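Aspartokinase (PDB 3TVI) probably catalyses the ATP-dependent phosphorylation of the beta-carboxyl group of L-aspartate, the first step towards threonine, methionine and lysine. Local coordinates at residues Phe141-Cys146 with Ser174-Asp179; Ile4-Phe9 with Ile194-Val199; Met90-Tyr95 with Gly121-Lys126. All coordinates share one frame; numbering follows the deposited sequence.

Interaction 1: residues Phe141-Cys146 with Ser174-Asp179; sequences FDKSGC and SSFNGD
The tip of a beta hairpin, built by S174-D179 between strands 172-174 and 180-182, meets the loop F141-C146, and S174 with F141 and F176 with K143 are the pairs that join them. At the base, F141 N donates to S174 O at 2.8 Å with an N-H...O angle of 158°, the only hydrogen bond between the two segments. The F141 ring turns its rim to the same carbonyl: CD1 lies 3.4 Å from S174 O, near the ring plane. Beyond it, F141 meets F183 edge-to-face, while S174 OG is taken up by A136 O.

Further out, the chemistry becomes a CH-pi contact. K143 CG stands 3.8 Å from the centroid of the F176 ring and almost exactly on its normal, squarely over one face. The extended lysine chain then runs beside the phenylalanine in the same direction, bringing CE to 3.8 Å from F176 CZ. With F176 CG anti to its own nitrogen (chi1 -176°), the ring projects from the turn to lie beneath this chain, and F176 CB rests 3.6 Å from D142 C.

Each loop also braces itself. The carboxylate of D142 folds back on its own segment, OD1 accepting from G145 N, three residues on, above the carboxylate plane, while OD2 takes the hydroxyl of S144. In the hairpin, G178 N bonds to S175 O at 2.7 Å, and S175 N pairs with D179 O; G178 has positive phi (78°), as is usual at the bulge position. This is the classic type I turn with a G1 beta bulge, here set against an Asx motif in two partly exposed loops of the amino acid kinase fold.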
ATOM      1  N   PHE B 141      15.283 -23.952 -27.210  1.00 77.35           N
ATOM      2  CA  PHE B 141      14.820 -24.036 -25.829  1.00 78.63           C
ATOM      3  C   PHE B 141      15.568 -25.149 -25.100  1.00 82.60           C
ATOM      4  O   PHE B 141      16.354 -25.873 -25.712  1.00 83.73           O
ATOM      5  CB  PHE B 141      13.311 -24.298 -25.789  1.00 77.80           C
ATOM      6  CG  PHE B 141      12.483 -23.172 -26.354  1.00 76.01           C
ATOM      7  CD1 PHE B 141      12.008 -23.223 -27.655  1.00 74.48           C
ATOM      8  CD2 PHE B 141      12.181 -22.059 -25.583  1.00 74.76           C
ATOM      9  CE1 PHE B 141      11.251 -22.190 -28.173  1.00 72.81           C
ATOM     10  CE2 PHE B 141      11.427 -21.021 -26.098  1.00 73.36           C
ATOM     11  CZ  PHE B 141      10.959 -21.088 -27.397  1.00 72.27           C
ATOM     12  N   ASP B 142      15.323 -25.281 -23.796  1.00 87.53           N
ATOM     13  CA  ASP B 142      16.004 -26.279 -22.955  1.00 91.27           C
ATOM     14  C   ASP B 142      15.012 -27.269 -22.320  1.00 94.88           C
ATOM     15  O   ASP B 142      13.833 -27.300 -22.680  1.00 96.38           O
ATOM     16  CB  ASP B 142      16.827 -25.572 -21.875  1.00 91.28           C
ATOM     17  CG  ASP B 142      15.984 -25.126 -20.691  1.00 92.47           C
ATOM     18  OD1 ASP B 142      14.851 -24.636 -20.894  1.00 91.72           O
ATOM     19  OD2 ASP B 142      16.455 -25.274 -19.546  1.00 96.75           O
ATOM     20  N   LYS B 143      15.496 -28.063 -21.365  1.00 98.28           N
ATOM     21  CA  LYS B 143      14.724 -29.173 -20.801  1.00101.59           C
ATOM     22  C   LYS B 143      13.428 -28.719 -20.126  1.00102.72           C
ATOM     23  O   LYS B 143      12.376 -29.316 -20.344  1.00101.27           O
ATOM     24  CB  LYS B 143      15.575 -29.968 -19.805  1.00104.63           C
ATOM     25  CG  LYS B 143      16.960 -30.345 -20.313  1.00107.00           C
ATOM     26  CD  LYS B 143      17.656 -31.317 -19.372  1.00112.01           C
ATOM     27  CE  LYS B 143      19.141 -31.444 -19.696  1.00114.43           C
ATOM     28  NZ  LYS B 143      19.852 -32.407 -18.805  1.00115.38           N
ATOM     29  N   SER B 144      13.506 -27.670 -19.309  1.00 75.89           N
ATOM     30  CA  SER B 144      12.322 -27.105 -18.641  1.00 80.10           C
ATOM     31  C   SER B 144      11.346 -26.562 -19.675  1.00 82.26           C
ATOM     32  O   SER B 144      10.131 -26.731 -19.549  1.00 81.45           O
ATOM     33  CB  SER B 144      12.704 -25.955 -17.700  1.00 80.91           C
ATOM     34  OG  SER B 144      14.100 -25.907 -17.474  1.00 86.97           O
ATOM     35  N   GLY B 145      11.911 -25.922 -20.700  1.00 82.46           N
ATOM     36  CA  GLY B 145      11.150 -25.198 -21.715  1.00 80.56           C
ATOM     37  C   GLY B 145      11.555 -23.738 -21.837  1.00 77.24           C
ATOM     38  O   GLY B 145      10.839 -22.947 -22.448  1.00 82.71           O
ATOM     39  N   CYS B 146      12.700 -23.372 -21.271  1.00 98.06           N
ATOM     40  CA  CYS B 146      13.151 -21.989 -21.277  1.00 94.97           C
ATOM     41  C   CYS B 146      14.102 -21.727 -22.431  1.00 90.37           C
ATOM     42  O   CYS B 146      14.722 -22.644 -22.960  1.00 90.84           O
ATOM     43  CB  CYS B 146      13.840 -21.663 -19.960  1.00 98.36           C
ATOM     44  SG  CYS B 146      12.833 -22.096 -18.528  1.00105.99           S
ATOM     45  N   SER B 174      13.157 -24.439 -31.638  1.00 73.18           N
ATOM     46  CA  SER B 174      13.199 -25.884 -31.410  1.00 78.18           C
ATOM     47  C   SER B 174      13.258 -26.205 -29.920  1.00 81.72           C
ATOM     48  O   SER B 174      13.966 -25.538 -29.172  1.00 84.90           O
ATOM     49  CB  SER B 174      14.387 -26.510 -32.145  1.00 80.79           C
ATOM     50  OG  SER B 174      14.136 -26.588 -33.545  1.00 81.16           O
ATOM     51  N   SER B 175      12.505 -27.218 -29.498  1.00 83.99           N
ATOM     52  CA  SER B 175      12.555 -27.703 -28.116  1.00 85.84           C
ATOM     53  C   SER B 175      13.840 -28.481 -27.890  1.00 89.40           C
ATOM     54  O   SER B 175      14.514 -28.866 -28.851  1.00 91.08           O
ATOM     55  CB  SER B 175      11.359 -28.610 -27.813  1.00 87.57           C
ATOM     56  OG  SER B 175      11.286 -29.693 -28.726  1.00 88.09           O
ATOM     57  N   PHE B 176      14.168 -28.723 -26.621  1.00 92.75           N
ATOM     58  CA  PHE B 176      15.338 -29.533 -26.253  1.00 93.12           C
ATOM     59  C   PHE B 176      15.411 -30.799 -27.092  1.00 91.16           C
ATOM     60  O   PHE B 176      16.468 -31.138 -27.613  1.00 90.84           O
ATOM     61  CB  PHE B 176      15.294 -29.909 -24.774  1.00 96.34           C
ATOM     62  CG  PHE B 176      16.508 -30.655 -24.305  1.00101.72           C
ATOM     63  CD1 PHE B 176      17.746 -30.025 -24.250  1.00104.11           C
ATOM     64  CD2 PHE B 176      16.421 -31.985 -23.916  1.00104.80           C
ATOM     65  CE1 PHE B 176      18.876 -30.706 -23.820  1.00106.90           C
ATOM     66  CE2 PHE B 176      17.545 -32.673 -23.483  1.00108.35           C
ATOM     67  CZ  PHE B 176      18.776 -32.032 -23.436  1.00109.18           C
ATOM     68  N   ASN B 177      14.270 -31.472 -27.234  1.00 90.64           N
ATOM     69  CA  ASN B 177      14.156 -32.690 -28.047  1.00 92.07           C
ATOM     70  C   ASN B 177      14.061 -32.463 -29.573  1.00 90.76           C
ATOM     71  O   ASN B 177      13.631 -33.357 -30.308  1.00 91.98           O
ATOM     72  CB  ASN B 177      12.962 -33.533 -27.569  1.00 92.38           C
ATOM     73  CG  ASN B 177      11.622 -32.883 -27.871  1.00 92.24           C
ATOM     74  OD1 ASN B 177      11.207 -31.935 -27.198  1.00 94.10           O
ATOM     75  ND2 ASN B 177      10.931 -33.402 -28.877  1.00 90.33           N
ATOM     76  N   GLY B 178      14.450 -31.279 -30.046  1.00 88.51           N
ATOM     77  CA  GLY B 178      14.510 -30.995 -31.482  1.00 86.77           C
ATOM     78  C   GLY B 178      13.187 -30.707 -32.183  1.00 85.86           C
ATOM     79  O   GLY B 178      13.180 -30.319 -33.354  1.00 83.38           O
ATOM     80  N   ASP B 179      12.069 -30.890 -31.484  1.00 86.39           N
ATOM     81  CA  ASP B 179      10.747 -30.687 -32.077  1.00 85.09           C
ATOM     82  C   ASP B 179      10.317 -29.232 -31.914  1.00 81.52           C
ATOM     83  O   ASP B 179      10.769 -28.548 -30.993  1.00 80.85           O
ATOM     84  CB  ASP B 179       9.719 -31.634 -31.444  1.00 87.81           C
ATOM     85  CG  ASP B 179       9.988 -33.105 -31.774  1.00 92.99           C
ATOM     86  OD1 ASP B 179      10.709 -33.400 -32.758  1.00 95.31           O
ATOM     87  OD2 ASP B 179       9.473 -33.979 -31.045  1.00 95.99           O
TER

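Interaction 2: residues Ile4-Phe9 with Ile194-Val199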
ATOM      1  N   ILE B   4      23.800  -2.164 -38.569  1.00 65.41           N
ATOM      2  CA  ILE B   4      23.007  -3.388 -38.716  1.00 62.58           C
ATOM      3  C   ILE B   4      21.658  -3.202 -38.011  1.00 60.21           C
ATOM      4  O   ILE B   4      21.561  -3.363 -36.791  1.00 60.92           O
ATOM      5  CB  ILE B   4      23.722  -4.609 -38.084  1.00 62.43           C
ATOM      6  CG1 ILE B   4      25.037  -4.908 -38.796  1.00 64.07           C
ATOM      7  CG2 ILE B   4      22.834  -5.838 -38.123  1.00 60.99           C
ATOM      8  CD1 ILE B   4      26.126  -3.896 -38.507  1.00 67.30           C
ATOM      9  N   VAL B   5      20.629  -2.842 -38.774  1.00 57.58           N
ATOM     10  CA  VAL B   5      19.274  -2.734 -38.244  1.00 54.22           C
ATOM     11  C   VAL B   5      18.557  -4.044 -38.487  1.00 52.67           C
ATOM     12  O   VAL B   5      18.778  -4.689 -39.495  1.00 55.51           O
ATOM     13  CB  VAL B   5      18.466  -1.631 -38.939  1.00 53.71           C
ATOM     14  CG1 VAL B   5      17.121  -1.459 -38.247  1.00 52.37           C
ATOM     15  CG2 VAL B   5      19.232  -0.321 -38.950  1.00 54.13           C
ATOM     16  N   VAL B   6      17.685  -4.414 -37.568  1.00 50.69           N
ATOM     17  CA  VAL B   6      16.898  -5.633 -37.653  1.00 49.48           C
ATOM     18  C   VAL B   6      15.444  -5.233 -37.544  1.00 49.08           C
ATOM     19  O   VAL B   6      15.081  -4.470 -36.644  1.00 49.63           O
ATOM     20  CB  VAL B   6      17.208  -6.541 -36.460  1.00 49.29           C
ATOM     21  CG1 VAL B   6      16.223  -7.702 -36.372  1.00 48.32           C
ATOM     22  CG2 VAL B   6      18.642  -7.027 -36.537  1.00 50.74           C
ATOM     23  N   THR B   7      14.603  -5.755 -38.424  1.00 48.38           N
ATOM     24  CA  THR B   7      13.228  -5.290 -38.512  1.00 48.32           C
ATOM     25  C   THR B   7      12.242  -6.388 -38.192  1.00 48.03           C
ATOM     26  O   THR B   7      12.450  -7.527 -38.592  1.00 49.43           O
ATOM     27  CB  THR B   7      12.937  -4.816 -39.930  1.00 49.09           C
ATOM     28  OG1 THR B   7      13.105  -5.915 -40.825  1.00 49.70           O
ATOM     29  CG2 THR B   7      13.895  -3.706 -40.322  1.00 50.60           C
ATOM     30  N   LYS B   8      11.173  -6.049 -37.470  1.00 47.33           N
ATOM     31  CA  LYS B   8      10.039  -6.951 -37.323  1.00 47.54           C
ATOM     32  C   LYS B   8       8.790  -6.273 -37.818  1.00 47.07           C
ATOM     33  O   LYS B   8       8.607  -5.083 -37.591  1.00 47.08           O
ATOM     34  CB  LYS B   8       9.786  -7.370 -35.871  1.00 48.72           C
ATOM     35  CG  LYS B   8       8.289  -7.615 -35.629  1.00 49.81           C
ATOM     36  CD  LYS B   8       7.927  -8.348 -34.356  1.00 50.54           C
ATOM     37  CE  LYS B   8       6.420  -8.604 -34.315  1.00 50.31           C
ATOM     38  NZ  LYS B   8       5.624  -7.354 -34.441  1.00 50.22           N
ATOM     39  N   PHE B   9       7.909  -7.058 -38.433  1.00 47.01           N
ATOM     40  CA  PHE B   9       6.618  -6.581 -38.901  1.00 46.76           C
ATOM     41  C   PHE B   9       5.497  -7.438 -38.347  1.00 46.96           C
ATOM     42  O   PHE B   9       5.578  -8.660 -38.367  1.00 48.85           O
ATOM     43  CB  PHE B   9       6.608  -6.604 -40.412  1.00 46.78           C
ATOM     44  CG  PHE B   9       7.629  -5.701 -41.003  1.00 47.18           C
ATOM     45  CD1 PHE B   9       7.300  -4.402 -41.346  1.00 47.99           C
ATOM     46  CD2 PHE B   9       8.932  -6.129 -41.163  1.00 47.22           C
ATOM     47  CE1 PHE B   9       8.253  -3.549 -41.869  1.00 49.23           C
ATOM     48  CE2 PHE B   9       9.893  -5.289 -41.687  1.00 48.45           C
ATOM     49  CZ  PHE B   9       9.554  -3.993 -42.042  1.00 49.57           C
ATOM     50  N   ILE B 194      15.596 -11.325 -29.793  1.00 54.19           N
ATOM     51  CA  ILE B 194      16.605 -12.377 -29.779  1.00 54.03           C
ATOM     52  C   ILE B 194      17.589 -12.170 -30.920  1.00 55.29           C
ATOM     53  O   ILE B 194      18.791 -12.112 -30.703  1.00 56.27           O
ATOM     54  CB  ILE B 194      15.967 -13.771 -29.917  1.00 53.55           C
ATOM     55  CG1 ILE B 194      15.149 -14.108 -28.662  1.00 53.70           C
ATOM     56  CG2 ILE B 194      17.038 -14.823 -30.158  1.00 53.50           C
ATOM     57  CD1 ILE B 194      14.457 -15.453 -28.701  1.00 53.85           C
ATOM     58  N   ILE B 195      17.075 -12.034 -32.135  1.00 55.82           N
ATOM     59  CA  ILE B 195      17.942 -11.915 -33.297  1.00 57.62           C
ATOM     60  C   ILE B 195      18.888 -10.739 -33.145  1.00 60.32           C
ATOM     61  O   ILE B 195      20.079 -10.859 -33.436  1.00 63.27           O
ATOM     62  CB  ILE B 195      17.150 -11.730 -34.601  1.00 57.09           C
ATOM     63  CG1 ILE B 195      16.410 -13.022 -34.977  1.00 57.06           C
ATOM     64  CG2 ILE B 195      18.086 -11.324 -35.728  1.00 56.98           C
ATOM     65  CD1 ILE B 195      17.305 -14.235 -35.116  1.00 58.02           C
ATOM     66  N   SER B 196      18.352  -9.607 -32.693  1.00 60.82           N
ATOM     67  CA  SER B 196      19.149  -8.400 -32.486  1.00 60.99           C
ATOM     68  C   SER B 196      20.299  -8.706 -31.531  1.00 62.93           C
ATOM     69  O   SER B 196      21.471  -8.463 -31.850  1.00 64.74           O
ATOM     70  CB  SER B 196      18.280  -7.279 -31.918  1.00 60.06           C
ATOM     71  OG  SER B 196      16.996  -7.271 -32.518  1.00 58.79           O
ATOM     72  N   ALA B 197      19.955  -9.265 -30.371  1.00 61.42           N
ATOM     73  CA  ALA B 197      20.946  -9.717 -29.403  1.00 62.53           C
ATOM     74  C   ALA B 197      22.017 -10.592 -30.052  1.00 64.74           C
ATOM     75  O   ALA B 197      23.209 -10.339 -29.894  1.00 66.99           O
ATOM     76  CB  ALA B 197      20.268 -10.483 -28.283  1.00 62.49           C
ATOM     77  N   GLY B 198      21.583 -11.611 -30.790  1.00 65.02           N
ATOM     78  CA  GLY B 198      22.494 -12.591 -31.375  1.00 66.39           C
ATOM     79  C   GLY B 198      23.390 -12.054 -32.476  1.00 68.00           C
ATOM     80  O   GLY B 198      24.508 -12.538 -32.673  1.00 70.55           O
ATOM     81  N   VAL B 199      22.897 -11.062 -33.207  1.00 67.51           N
ATOM     82  CA  VAL B 199      23.678 -10.427 -34.265  1.00 68.03           C
ATOM     83  C   VAL B 199      24.479  -9.225 -33.744  1.00 67.92           C
ATOM     84  O   VAL B 199      25.316  -8.677 -34.462  1.00 68.07           O
ATOM     85  CB  VAL B 199      22.760  -9.952 -35.398  1.00 68.03           C
ATOM     86  CG1 VAL B 199      21.800  -8.880 -34.893  1.00 67.55           C
ATOM     87  CG2 VAL B 199      23.587  -9.434 -36.561  1.00 70.11           C
TER
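V6 and V199 slide past each other in opposite directions, and the other side chains are arranged about this pair. V6 CG2 touches V199 CG1 at 4.0 Å. The second methyl of V6, CG1, turns to the preceding helical turn, where it meets I195 CG2 at 4.1 Å; these two side chains cross at about a right angle, and the rest of I195 leads away from the strand. Both branches of V199 are used. A chi1 of 63° sets CG1 between the backbone N and the carbonyl carbon, facing V6, and leaves CG2 to reach I4 CG2 at 4.0 Å, the isoleucine lying obliquely across it. S196 OG lies 4.0 Å from V6 CG1; this hydroxyl is bonded within its helix to G192 O.

No hydrogen bond links the segments, and the strand keeps its backbone for its neighbours 33-38 and 203-208. The axes of strand 5-9 and helix 194-199 approach to 8.9 Å and run nearly antiparallel, at 167°. K8 and F9, probable ATP-binding residues, lie farther along the strand. I4 and V6, two residues apart, pack against a helix lying on the central, mostly parallel sheet, as in the alpha/beta/alpha sandwich of amino acid kinases.

Interaction 3: residues Met90-Tyr95 with Gly121-Lys126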
HETATM    1  N   MSE B  90       7.228 -18.030 -57.370  1.00 66.04           N
HETATM    2  CA  MSE B  90       7.349 -19.201 -56.509  1.00 66.79           C
HETATM    3  C   MSE B  90       6.086 -20.000 -56.551  1.00 66.57           C
HETATM    4  O   MSE B  90       5.062 -19.538 -57.062  1.00 67.47           O
HETATM    5  CB  MSE B  90       7.631 -18.806 -55.065  1.00 67.99           C
HETATM    6  CG  MSE B  90       6.355 -18.469 -54.302  1.00 70.05           C
HETATM    7 SE   MSE B  90       6.819 -17.793 -52.519  0.83 75.62          SE
HETATM    8  CE  MSE B  90       8.142 -19.153 -51.972  1.00 70.64           C
ATOM      9  N   ASP B  91       6.155 -21.202 -55.981  1.00 64.94           N
ATOM     10  CA  ASP B  91       5.016 -22.104 -55.895  1.00 63.18           C
ATOM     11  C   ASP B  91       4.670 -22.352 -54.431  1.00 60.66           C
ATOM     12  O   ASP B  91       5.174 -23.289 -53.807  1.00 59.40           O
ATOM     13  CB  ASP B  91       5.346 -23.420 -56.597  1.00 64.17           C
ATOM     14  CG  ASP B  91       4.330 -24.502 -56.315  1.00 64.92           C
ATOM     15  OD1 ASP B  91       3.130 -24.157 -56.190  1.00 65.57           O
ATOM     16  OD2 ASP B  91       4.732 -25.692 -56.228  1.00 64.34           O
ATOM     17  N   ILE B  92       3.796 -21.511 -53.894  1.00 59.43           N
ATOM     18  CA  ILE B  92       3.446 -21.564 -52.476  1.00 58.04           C
ATOM     19  C   ILE B  92       2.744 -22.872 -52.093  1.00 58.50           C
ATOM     20  O   ILE B  92       2.827 -23.314 -50.942  1.00 58.26           O
ATOM     21  CB  ILE B  92       2.582 -20.345 -52.066  1.00 56.77           C
ATOM     22  CG1 ILE B  92       2.462 -20.236 -50.542  1.00 55.99           C
ATOM     23  CG2 ILE B  92       1.204 -20.421 -52.703  1.00 56.67           C
ATOM     24  CD1 ILE B  92       3.793 -20.204 -49.823  1.00 55.54           C
ATOM     25  N   ALA B  93       2.057 -23.490 -53.052  1.00 59.10           N
ATOM     26  CA  ALA B  93       1.372 -24.750 -52.801  1.00 59.07           C
ATOM     27  C   ALA B  93       2.346 -25.820 -52.314  1.00 59.04           C
ATOM     28  O   ALA B  93       2.024 -26.585 -51.421  1.00 58.44           O
ATOM     29  CB  ALA B  93       0.650 -25.214 -54.048  1.00 60.08           C
ATOM     30  N   TYR B  94       3.543 -25.860 -52.890  1.00 60.44           N
ATOM     31  CA  TYR B  94       4.585 -26.780 -52.430  1.00 61.86           C
ATOM     32  C   TYR B  94       4.739 -26.684 -50.910  1.00 61.25           C
ATOM     33  O   TYR B  94       4.940 -27.690 -50.235  1.00 62.07           O
ATOM     34  CB  TYR B  94       5.918 -26.473 -53.138  1.00 63.83           C
ATOM     35  CG  TYR B  94       7.137 -27.196 -52.583  1.00 66.48           C
ATOM     36  CD1 TYR B  94       7.127 -28.570 -52.368  1.00 68.57           C
ATOM     37  CD2 TYR B  94       8.314 -26.499 -52.297  1.00 68.47           C
ATOM     38  CE1 TYR B  94       8.245 -29.225 -51.863  1.00 70.64           C
ATOM     39  CE2 TYR B  94       9.437 -27.147 -51.796  1.00 68.82           C
ATOM     40  CZ  TYR B  94       9.399 -28.507 -51.578  1.00 69.87           C
ATOM     41  OH  TYR B  94      10.513 -29.154 -51.088  1.00 70.77           O
ATOM     42  N   TYR B  95       4.629 -25.469 -50.384  1.00 59.77           N
ATOM     43  CA  TYR B  95       4.768 -25.225 -48.958  1.00 58.41           C
ATOM     44  C   TYR B  95       3.483 -25.538 -48.224  1.00 58.73           C
ATOM     45  O   TYR B  95       3.489 -26.327 -47.284  1.00 60.07           O
ATOM     46  CB  TYR B  95       5.200 -23.786 -48.714  1.00 57.19           C
ATOM     47  CG  TYR B  95       6.557 -23.528 -49.297  1.00 57.01           C
ATOM     48  CD1 TYR B  95       7.697 -23.963 -48.639  1.00 56.98           C
ATOM     49  CD2 TYR B  95       6.709 -22.889 -50.524  1.00 56.65           C
ATOM     50  CE1 TYR B  95       8.953 -23.749 -49.172  1.00 56.52           C
ATOM     51  CE2 TYR B  95       7.965 -22.674 -51.062  1.00 56.05           C
ATOM     52  CZ  TYR B  95       9.078 -23.112 -50.376  1.00 55.53           C
ATOM     53  OH  TYR B  95      10.329 -22.917 -50.876  1.00 55.48           O
ATOM     54  N   GLY B 121       7.352 -16.160 -43.713  1.00 49.96           N
ATOM     55  CA  GLY B 121       8.797 -16.144 -43.774  1.00 49.15           C
ATOM     56  C   GLY B 121       9.278 -16.530 -45.147  1.00 48.44           C
ATOM     57  O   GLY B 121      10.074 -15.827 -45.746  1.00 47.97           O
ATOM     58  N   VAL B 122       8.769 -17.647 -45.649  1.00 48.60           N
ATOM     59  CA  VAL B 122       9.253 -18.197 -46.914  1.00 49.03           C
ATOM     60  C   VAL B 122       8.856 -17.294 -48.083  1.00 49.03           C
ATOM     61  O   VAL B 122       9.619 -17.149 -49.039  1.00 49.52           O
ATOM     62  CB  VAL B 122       8.768 -19.644 -47.132  1.00 48.63           C
ATOM     63  CG1 VAL B 122       9.292 -20.543 -46.027  1.00 48.16           C
ATOM     64  CG2 VAL B 122       7.254 -19.700 -47.173  1.00 49.03           C
ATOM     65  N   ILE B 123       7.680 -16.676 -47.981  1.00 48.41           N
ATOM     66  CA  ILE B 123       7.197 -15.735 -48.989  1.00 48.74           C
ATOM     67  C   ILE B 123       8.071 -14.490 -49.015  1.00 50.04           C
ATOM     68  O   ILE B 123       8.479 -14.029 -50.082  1.00 50.90           O
ATOM     69  CB  ILE B 123       5.750 -15.291 -48.705  1.00 47.72           C
ATOM     70  CG1 ILE B 123       4.782 -16.449 -48.905  1.00 47.35           C
ATOM     71  CG2 ILE B 123       5.350 -14.136 -49.610  1.00 47.73           C
ATOM     72  CD1 ILE B 123       3.373 -16.123 -48.477  1.00 47.17           C
ATOM     73  N   LEU B 124       8.337 -13.946 -47.833  1.00 50.92           N
ATOM     74  CA  LEU B 124       9.133 -12.735 -47.711  1.00 52.32           C
ATOM     75  C   LEU B 124      10.574 -12.921 -48.145  1.00 52.94           C
ATOM     76  O   LEU B 124      11.165 -12.005 -48.690  1.00 55.19           O
ATOM     77  CB  LEU B 124       9.127 -12.208 -46.274  1.00 53.10           C
ATOM     78  CG  LEU B 124       8.003 -11.257 -45.859  1.00 53.93           C
ATOM     79  CD1 LEU B 124       8.540 -10.222 -44.870  1.00 53.12           C
ATOM     80  CD2 LEU B 124       7.384 -10.560 -47.067  1.00 54.95           C
ATOM     81  N   ALA B 125      11.150 -14.089 -47.895  1.00 52.78           N
ATOM     82  CA  ALA B 125      12.519 -14.336 -48.327  1.00 54.00           C
ATOM     83  C   ALA B 125      12.595 -14.212 -49.850  1.00 55.25           C
ATOM     84  O   ALA B 125      13.547 -13.651 -50.394  1.00 56.32           O
ATOM     85  CB  ALA B 125      13.002 -15.705 -47.864  1.00 53.05           C
ATOM     86  N   LYS B 126      11.573 -14.716 -50.534  1.00 55.77           N
ATOM     87  CA  LYS B 126      11.535 -14.639 -51.987  1.00 56.96           C
ATOM     88  C   LYS B 126      11.279 -13.209 -52.404  1.00 56.56           C
ATOM     89  O   LYS B 126      12.033 -12.646 -53.189  1.00 58.29           O
ATOM     90  CB  LYS B 126      10.449 -15.554 -52.559  1.00 57.72           C
ATOM     91  CG  LYS B 126      10.602 -15.849 -54.039  1.00 59.09           C
ATOM     92  CD  LYS B 126      11.790 -16.757 -54.325  1.00 60.10           C
ATOM     93  CE  LYS B 126      12.292 -16.581 -55.754  1.00 62.95           C
ATOM     94  NZ  LYS B 126      13.680 -17.094 -55.943  1.00 64.64           N
TER
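A backbone hydrogen bond from A125 N to G121 O, 3.0 Å long, belongs to the helical turn that carries V122 and I123, and onto this turn M90, a selenomethionine, lays the end of its side chain. Its terminal methyl, CE, lies 3.8 Å from V122 O. No hydrogen bond crosses between the segments; everything else that joins them is apolar. M90 reaches over the backbone of the opposite helix, its SE 4.1 Å from I123 CA and also touching K126 CB at 4.3 Å. The bend at the end of its chain (chi3 -47°) turns the methyl back toward the V122 carbonyl, while the selenium stays over I123 and the first carbon of the lysine. The rest of K126 leads away from the contact.

I92 works from a different angle. Its CD1 meets I123 CG1 at 4.0 Å, the two side chains lying aslant to each other, and the same methyl also brushes V122 CG2 at 4.4 Å. One turn on, Y95 presents a ring face to V122: CG2 of the valine lies over it, 4.4 Å from Y95 CG. V122 CG2 thus faces a corner formed by the I92 tip and the Y95 ring face.

Around this row, V83 and T80 of helix 69-85 pack on I92, and F132 of strand 131-132 packs on V122. The V122 side chain is about 9 Å from that of E117, a probable substrate-binding residue on the same helix. The beginning of helix 92-104 lies against the end of helix 109-127, as expected of an antiparallel alpha-alpha hairpin joined by a short connection.

All three contacts belong to the amino acid kinase region, yet their chemistry follows their place in it. Interaction 2 is the buried one, a helix laid on a central strand and held chiefly by aliphatic side chains, with no hydrogen bond across. Interaction 3, partly buried, also does without hydrogen bonds but joins two successive helices through selenium, branched methyls and a ring face. Interaction 1 joins two loops and mixes a backbone hydrogen bond with a lysine chain over an exposed ring. None touches another: the nearest atoms of interactions 2 and 3 are about 6 Å apart. Along the sequence, segments 4-9 and 194-199 enclose both of the other contacts.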